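Local coordinates for protein putative amidohydrolase (Unidentified, PDB 3MKV) that probably cleaves dipeptides ending in proline, acting as a zinc-dependent prolidase of the amidohydrolase superfamily, at residues T5-N10 / I42-A47; L14-P19 / I57-I62. One frame throughout, in Å; residues are numbered along the deposited sequence.

Contact 1: residues T5-N10 / I42-A47; sequences TFLFRN and IKSSNA
T5 and L7 project from one face of strand 5-9 into the loop 42-47, a contact between a sheet and the connection that crosses it. The mixed sheet runs 33-38, 25-30, 5-9, 48-51, so the chain leaving strand 33-38 passes over two strands before it forms the far edge, and residues 42-47 belong to that crossover. T5 meets it through its methyl: CG2 rests 3.6 Å from A47 CA, with A47 CB nearly as close. A47 CB bridges both strand residues, since it also sits 3.9 Å from L7 CB. Further out, the L7 branch carries the packing. With CG anti to the backbone N (chi1 -171°), CD1 reaches the loop at I42 and S44, touching I42 CG1 at 3.9 Å. All this is van der Waals contact.

What positions the pieces lies next door. Backbone hydrogen bonds of T5 and L7 to H48 and of L7 to I50 fix strand 5-9 against strand 48-51, just where the loop ends, and the I42 N-H is held by the E26 carboxylate. F8 points to the other face, against strands 380-383 and 403-406, consistent with this sheet being one layer of the β-sandwich domain that accompanies the barrel in many amidohydrolases. The closest approach is oily against polar: the S44 hydroxyl OG lies 3.3 Å from L7 CD1.

Contact 2: residues L14-P19 / I57-I62; sequences LDPDHP and IMPGLI
L14 sits beside M58 and P59, where the chain leaving the short strand 12-13 still runs parallel to strand 56-63. A single backbone hydrogen bond joins the two segments: L14 N to I57 O, 2.9 Å. It extends the parallel pairing that I57 makes with A12, by one last bond before residues 15-18 fold into a type I β turn, closed by H18 N to D15 O at 2.7 Å. D15 OD1 also takes a weak bond from D17 N, and both carboxylates form salt bridges with R371, which ties the turn down from outside.

The apolar contacts come in two pairs. L14 and M58 lie alongside each other and point the same way, with L14 CB 3.7 Å from M58 CB and L14 CD1 against that same carbon. With CG between its backbone N and carbonyl carbon (chi1 67°), M58 meets L14 through CB, while the rest of its chain, bent at chi3, runs on toward strand 380-383. The prolines, in contrast, slide past one another in opposite directions, meeting at P16 CG and P59 CG, 3.8 Å apart. P59 CD also backs onto the L14 carbonyl, 3.6 Å from O.

Strand 56-63 also pairs in parallel with strand 102-107, consistent with a junction between the β-sandwich part of the chain and the amidohydrolase TIM barrel. Around this core, helix 348-362 covers L14 through I352 and P16 through T356 and I357, while on strand 380-383 L381 and V383 receive M58.

The two contacts interleave along the chain: strand 5-9 turns a corner at N10 and leads by strand 12-13 into 14-19, and 42-47 leads by strand 48-51 to 57-62. Their centres lie 20 Å apart, yet they touch where F8 CB meets I57 CD1 at 3.6 Å, so the sandwich layer of contact 1 packs directly on the strand of contact 2. Contact 1 is peripheral, its centre about 32 Å from the centre of the chain, that of contact 2 about 17 Å. Strand 56-63 then runs on toward H65 and H67, which bind zinc together with D326 and the carboxylated K193, linking contact 2 through the chain to the metal site.

Contact 1: residues T5-N10 / I42-A47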
# COMPACT_ATOMS: atom_id res chain seq x y z
N THR A 5 44.96 -6.80 38.68
CA THR A 5 45.18 -5.57 39.44
C THR A 5 46.28 -4.68 38.88
O THR A 5 47.20 -5.16 38.22
CB THR A 5 45.48 -5.90 40.92
OG1 THR A 5 44.38 -6.63 41.48
CG2 THR A 5 45.71 -4.64 41.72
N PHE A 6 46.17 -3.38 39.13
CA PHE A 6 47.18 -2.42 38.70
C PHE A 6 47.40 -1.35 39.77
O PHE A 6 46.46 -0.91 40.44
CB PHE A 6 46.77 -1.75 37.38
CG PHE A 6 46.74 -2.68 36.21
CD1 PHE A 6 47.80 -2.74 35.33
CD2 PHE A 6 45.64 -3.50 35.99
CE1 PHE A 6 47.77 -3.60 34.24
CE2 PHE A 6 45.61 -4.36 34.91
CZ PHE A 6 46.67 -4.42 34.03
N LEU A 7 48.66 -0.95 39.92
CA LEU A 7 49.00 0.10 40.87
C LEU A 7 49.87 1.17 40.22
O LEU A 7 51.05 0.94 39.91
CB LEU A 7 49.68 -0.49 42.11
CG LEU A 7 49.87 0.52 43.24
CD1 LEU A 7 49.97 -0.18 44.58
CD2 LEU A 7 51.11 1.36 42.99
N PHE A 8 49.27 2.33 39.99
CA PHE A 8 49.98 3.49 39.50
C PHE A 8 50.75 4.12 40.64
O PHE A 8 50.18 4.37 41.71
CB PHE A 8 48.99 4.49 38.91
CG PHE A 8 48.34 4.03 37.64
CD1 PHE A 8 48.85 4.40 36.41
CD2 PHE A 8 47.22 3.22 37.68
CE1 PHE A 8 48.26 3.98 35.24
CE2 PHE A 8 46.62 2.79 36.51
CZ PHE A 8 47.14 3.17 35.29
N ARG A 9 52.03 4.38 40.43
CA ARG A 9 52.91 4.92 41.46
C ARG A 9 53.90 5.95 40.90
O ARG A 9 54.29 5.88 39.75
CB ARG A 9 53.68 3.76 42.11
CG ARG A 9 54.41 4.12 43.39
CD ARG A 9 55.25 2.95 43.90
NE ARG A 9 56.37 2.64 43.01
CZ ARG A 9 57.46 3.40 42.90
NH1 ARG A 9 58.43 3.04 42.07
NH2 ARG A 9 57.57 4.51 43.61
N ASN A 10 54.36 6.86 41.74
CA ASN A 10 55.40 7.81 41.35
C ASN A 10 55.02 8.84 40.28
O ASN A 10 55.81 9.10 39.35
CB ASN A 10 56.65 7.06 40.91
CG ASN A 10 57.92 7.86 41.14
OD1 ASN A 10 58.10 8.44 42.21
ND2 ASN A 10 58.79 7.90 40.14
N ILE A 42 49.94 2.23 49.33
CA ILE A 42 48.92 1.20 49.54
C ILE A 42 49.45 -0.22 49.38
O ILE A 42 50.40 -0.46 48.63
CB ILE A 42 47.70 1.40 48.61
CG1 ILE A 42 48.14 2.00 47.27
CG2 ILE A 42 46.66 2.30 49.27
CD1 ILE A 42 47.02 2.68 46.51
N LYS A 43 48.82 -1.14 50.09
CA LYS A 43 49.22 -2.54 50.09
C LYS A 43 48.62 -3.29 48.91
O LYS A 43 47.40 -3.35 48.76
CB LYS A 43 48.76 -3.21 51.39
CG LYS A 43 47.30 -3.63 51.37
CD LYS A 43 46.67 -3.55 52.75
CE LYS A 43 46.54 -2.11 53.20
NZ LYS A 43 45.77 -1.99 54.47
N SER A 44 49.48 -3.86 48.07
CA SER A 44 49.03 -4.65 46.93
C SER A 44 49.95 -5.84 46.70
O SER A 44 51.10 -5.69 46.30
CB SER A 44 48.98 -3.80 45.66
OG SER A 44 50.29 -3.43 45.27
N SER A 45 49.42 -7.04 46.96
CA SER A 45 50.20 -8.26 46.85
C SER A 45 50.23 -8.80 45.43
O SER A 45 51.24 -9.35 44.98
CB SER A 45 49.64 -9.31 47.81
OG SER A 45 48.22 -9.29 47.81
N ASN A 46 49.12 -8.65 44.72
CA ASN A 46 49.01 -9.15 43.35
C ASN A 46 49.19 -8.04 42.32
O ASN A 46 49.40 -8.30 41.14
CB ASN A 46 47.65 -9.83 43.15
CG ASN A 46 47.70 -10.94 42.12
OD1 ASN A 46 48.72 -11.61 41.96
ND2 ASN A 46 46.58 -11.15 41.41
N ALA A 47 49.13 -6.80 42.79
CA ALA A 47 49.14 -5.64 41.90
C ALA A 47 50.26 -5.67 40.87
O ALA A 47 51.40 -6.00 41.18
CB ALA A 47 49.21 -4.36 42.72

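Contact 2: residues L14-P19 / I57-I62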
# COMPACT_ATOMS: atom_id res chain seq x y z
N LEU A 14 46.06 14.34 38.46
CA LEU A 14 45.20 15.45 38.05
C LEU A 14 43.80 15.19 38.58
O LEU A 14 43.12 14.25 38.16
CB LEU A 14 45.20 15.58 36.54
CG LEU A 14 44.68 16.89 35.95
CD1 LEU A 14 45.07 16.97 34.48
CD2 LEU A 14 43.16 17.03 36.13
N ASP A 15 43.39 16.02 39.53
CA ASP A 15 42.06 15.97 40.11
C ASP A 15 41.37 17.22 39.61
O ASP A 15 41.66 18.33 40.08
CB ASP A 15 42.13 15.95 41.63
CG ASP A 15 40.77 15.73 42.28
OD1 ASP A 15 39.78 16.33 41.81
OD2 ASP A 15 40.68 14.96 43.26
N PRO A 16 40.46 17.05 38.65
CA PRO A 16 39.91 18.14 37.84
C PRO A 16 39.27 19.27 38.64
O PRO A 16 39.03 20.34 38.08
CB PRO A 16 38.88 17.44 36.95
CG PRO A 16 39.34 16.00 36.90
CD PRO A 16 39.91 15.73 38.26
N ASP A 17 39.00 19.06 39.92
CA ASP A 17 38.51 20.17 40.75
C ASP A 17 39.58 20.77 41.66
O ASP A 17 39.26 21.40 42.65
CB ASP A 17 37.24 19.80 41.53
CG ASP A 17 37.01 18.32 41.61
OD1 ASP A 17 36.06 17.91 42.30
OD2 ASP A 17 37.77 17.56 40.98
N HIS A 18 40.85 20.57 41.30
CA HIS A 18 41.96 21.25 41.96
C HIS A 18 42.90 21.87 40.94
O HIS A 18 43.29 21.23 39.97
CB HIS A 18 42.72 20.30 42.89
CG HIS A 18 41.87 19.75 43.99
ND1 HIS A 18 41.77 18.40 44.25
CD2 HIS A 18 41.06 20.37 44.88
CE1 HIS A 18 40.94 18.22 45.26
NE2 HIS A 18 40.49 19.40 45.66
N PRO A 19 43.28 23.14 41.17
CA PRO A 19 43.98 23.98 40.20
C PRO A 19 45.38 23.51 39.84
O PRO A 19 45.90 23.88 38.79
CB PRO A 19 44.05 25.34 40.91
CG PRO A 19 43.99 25.00 42.37
CD PRO A 19 43.03 23.85 42.44
N ILE A 57 49.15 11.50 35.77
CA ILE A 57 48.06 10.56 35.72
C ILE A 57 46.76 11.35 35.80
O ILE A 57 46.49 12.02 36.80
CB ILE A 57 48.16 9.53 36.86
CG1 ILE A 57 49.51 8.82 36.80
CG2 ILE A 57 47.02 8.52 36.78
CD1 ILE A 57 49.77 7.88 37.96
N MET A 58 45.96 11.28 34.74
CA MET A 58 44.70 12.02 34.68
C MET A 58 43.54 11.13 34.23
O MET A 58 43.76 10.07 33.63
CB MET A 58 44.84 13.23 33.73
CG MET A 58 45.02 12.86 32.27
SD MET A 58 44.83 14.25 31.15
CE MET A 58 43.12 14.64 31.47
N PRO A 59 42.30 11.57 34.50
CA PRO A 59 41.14 10.76 34.11
C PRO A 59 40.99 10.68 32.60
O PRO A 59 41.48 11.55 31.87
CB PRO A 59 39.96 11.53 34.70
CG PRO A 59 40.55 12.59 35.59
CD PRO A 59 41.93 12.85 35.11
N GLY A 60 40.32 9.63 32.13
CA GLY A 60 39.95 9.50 30.72
C GLY A 60 39.18 10.70 30.21
O GLY A 60 38.33 11.25 30.92
N LEU A 61 39.48 11.13 28.99
CA LEU A 61 38.81 12.28 28.43
C LEU A 61 37.45 11.87 27.86
O LEU A 61 37.28 10.72 27.43
CB LEU A 61 39.64 12.91 27.33
CG LEU A 61 41.08 13.32 27.65
CD1 LEU A 61 41.85 13.41 26.34
CD2 LEU A 61 41.09 14.65 28.36
N ILE A 62 36.51 12.81 27.85
CA ILE A 62 35.15 12.57 27.36
C ILE A 62 34.78 13.56 26.26
O ILE A 62 34.90 14.77 26.44
CB ILE A 62 34.13 12.69 28.53
CG1 ILE A 62 34.57 11.80 29.71
CG2 ILE A 62 32.71 12.37 28.06
CD1 ILE A 62 33.59 11.76 30.87